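Local coordinates for CoA binding domain protein (Escherichia coli, PDB 3QA9) that is of unknown function but is a CoA-binding-domain protein with a Rossmann-like fold built on a parallel five-stranded sheet, at residues A[10-13]-A[14-18]. Residues are numbered along the deposited sequence; the frame is centred on the assembly and turned at random.
Sequences EDIR and EILTR
Glu14 reaches back one turn to Glu10 on the amphipathic helix 9-18 that packs beside the parallel sheet of this Rossmann-like domain. With CG anti to its carbonyl carbon (chi1 -71°) and the chain extended beyond, Glu14 brings OE2 to 2.4 Å from OE1 of Glu10, the two carboxylate planes turned 60° apart. One of the two acids probably carries a proton. The Glu10 carboxylate also receives the Arg13 guanidinium, whose chain bends at chi3: NE donates to OE2 of Glu10 over 3.1 Å, in the guanidinium plane, and NH2 of Arg13 makes a salt bridge at 2.8 Å to Glu10 OE1, the oxygen that Glu14 meets. Glu14 OE1 sits above the Arg18 guanidinium plane, toward its rim, a charge contact with no N-H aimed at it.

The opposite flank is apolar. Ile12 touches Leu16, CG2 to CD1 at 4.2 Å, and both pack on Trp103 of strand 101-104 and Glu133 of helix 130-137, while Ile15 rests on Ile123 and Val125. Glu14 N bonds Glu10 O at 2.9 Å, and Leu16 N bonds Ile12 O at 3.1 Å. Arg13 O accepts Thr17 N at 2.9 Å, and CG2 of Thr17 lies 4.0 Å from NH1 of Arg13.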
loop_
_atom_site.group_PDB
_atom_site.type_symbol
_atom_site.label_atom_id
_atom_site.label_comp_id
_atom_site.label_asym_id
_atom_site.label_seq_id
_atom_site.Cartn_x
_atom_site.Cartn_y
_atom_site.Cartn_z
ATOM N N GLU A 10 -10.737 -13.167 5.654
ATOM C CA GLU A 10 -10.359 -14.069 4.552
ATOM C C GLU A 10 -9.929 -13.276 3.315
ATOM O O GLU A 10 -8.931 -13.601 2.676
ATOM C CB GLU A 10 -11.527 -15.008 4.189
ATOM C CG GLU A 10 -11.388 -15.708 2.832
ATOM C CD GLU A 10 -10.154 -16.577 2.715
ATOM O OE1 GLU A 10 -9.770 -16.930 1.583
ATOM O OE2 GLU A 10 -9.567 -16.901 3.757
ATOM N N ASP A 11 -10.691 -12.237 2.985
ATOM C CA ASP A 11 -10.388 -11.390 1.831
ATOM C C ASP A 11 -9.033 -10.705 2.021
ATOM O O ASP A 11 -8.237 -10.604 1.104
ATOM C CB ASP A 11 -11.442 -10.283 1.637
ATOM C CG ASP A 11 -12.851 -10.812 1.419
ATOM O OD1 ASP A 11 -13.014 -11.869 0.786
ATOM O OD2 ASP A 11 -13.791 -10.139 1.890
ATOM N N ILE A 12 -8.796 -10.201 3.223
ATOM C CA ILE A 12 -7.537 -9.534 3.523
ATOM C C ILE A 12 -6.394 -10.524 3.364
ATOM O O ILE A 12 -5.351 -10.220 2.790
ATOM C CB ILE A 12 -7.546 -8.981 4.955
ATOM C CG1 ILE A 12 -8.592 -7.876 5.069
ATOM C CG2 ILE A 12 -6.176 -8.458 5.304
ATOM C CD1 ILE A 12 -8.361 -6.725 4.115
ATOM N N ARG A 13 -6.609 -11.726 3.880
ATOM C CA ARG A 13 -5.610 -12.779 3.780
ATOM C C ARG A 13 -5.302 -13.047 2.308
ATOM O O ARG A 13 -4.150 -13.209 1.921
ATOM C CB ARG A 13 -6.111 -14.074 4.447
ATOM C CG ARG A 13 -5.007 -15.115 4.613
ATOM C CD ARG A 13 -5.540 -16.474 5.103
ATOM N NE ARG A 13 -6.512 -17.014 4.159
ATOM C CZ ARG A 13 -6.231 -17.521 2.963
ATOM N NH1 ARG A 13 -4.988 -17.589 2.523
ATOM N NH2 ARG A 13 -7.219 -17.926 2.186
ATOM N N GLU A 14 -6.344 -13.096 1.490
ATOM C CA GLU A 14 -6.167 -13.343 0.063
ATOM C C GLU A 14 -5.358 -12.255 -0.618
ATOM O O GLU A 14 -4.503 -12.524 -1.453
ATOM C CB GLU A 14 -7.533 -13.485 -0.619
ATOM C CG GLU A 14 -8.240 -14.771 -0.239
ATOM C CD GLU A 14 -9.601 -14.945 -0.894
ATOM O OE1 GLU A 14 -9.782 -14.475 -2.027
ATOM O OE2 GLU A 14 -10.478 -15.573 -0.276
ATOM N N ILE A 15 -5.634 -11.013 -0.254
ATOM C CA ILE A 15 -4.911 -9.893 -0.836
ATOM C C ILE A 15 -3.420 -9.981 -0.533
ATOM O O ILE A 15 -2.580 -9.802 -1.416
ATOM C CB ILE A 15 -5.461 -8.563 -0.294
ATOM C CG1 ILE A 15 -6.874 -8.332 -0.842
ATOM C CG2 ILE A 15 -4.537 -7.426 -0.673
ATOM C CD1 ILE A 15 -7.599 -7.186 -0.164
ATOM N N LEU A 16 -3.094 -10.265 0.723
ATOM C CA LEU A 16 -1.701 -10.359 1.147
ATOM C C LEU A 16 -0.980 -11.570 0.581
ATOM O O LEU A 16 0.232 -11.537 0.370
ATOM C CB LEU A 16 -1.621 -10.403 2.668
ATOM C CG LEU A 16 -2.074 -9.143 3.405
ATOM C CD1 LEU A 16 -2.066 -9.416 4.900
ATOM C CD2 LEU A 16 -1.160 -7.976 3.056
ATOM N N THR A 17 -1.720 -12.646 0.346
ATOM C CA THR A 17 -1.105 -13.842 -0.191
ATOM C C THR A 17 -0.966 -13.843 -1.700
ATOM O O THR A 17 0.014 -14.332 -2.235
ATOM C CB THR A 17 -1.878 -15.097 0.236
ATOM O OG1 THR A 17 -3.236 -14.988 -0.184
ATOM C CG2 THR A 17 -1.843 -15.249 1.701
ATOM N N ARG A 18 -1.942 -13.281 -2.392
ATOM C CA ARG A 18 -1.916 -13.285 -3.849
ATOM C C ARG A 18 -1.149 -12.181 -4.571
ATOM O O ARG A 18 -0.624 -12.397 -5.666
ATOM C CB ARG A 18 -3.355 -13.332 -4.376
ATOM C CG ARG A 18 -4.136 -14.520 -3.846
ATOM C CD ARG A 18 -5.556 -14.554 -4.377
ATOM N NE ARG A 18 -6.308 -15.678 -3.823
ATOM C CZ ARG A 18 -7.574 -15.951 -4.119
ATOM N NH1 ARG A 18 -8.238 -15.180 -4.971
ATOM N NH2 ARG A 18 -8.178 -16.996 -3.564
#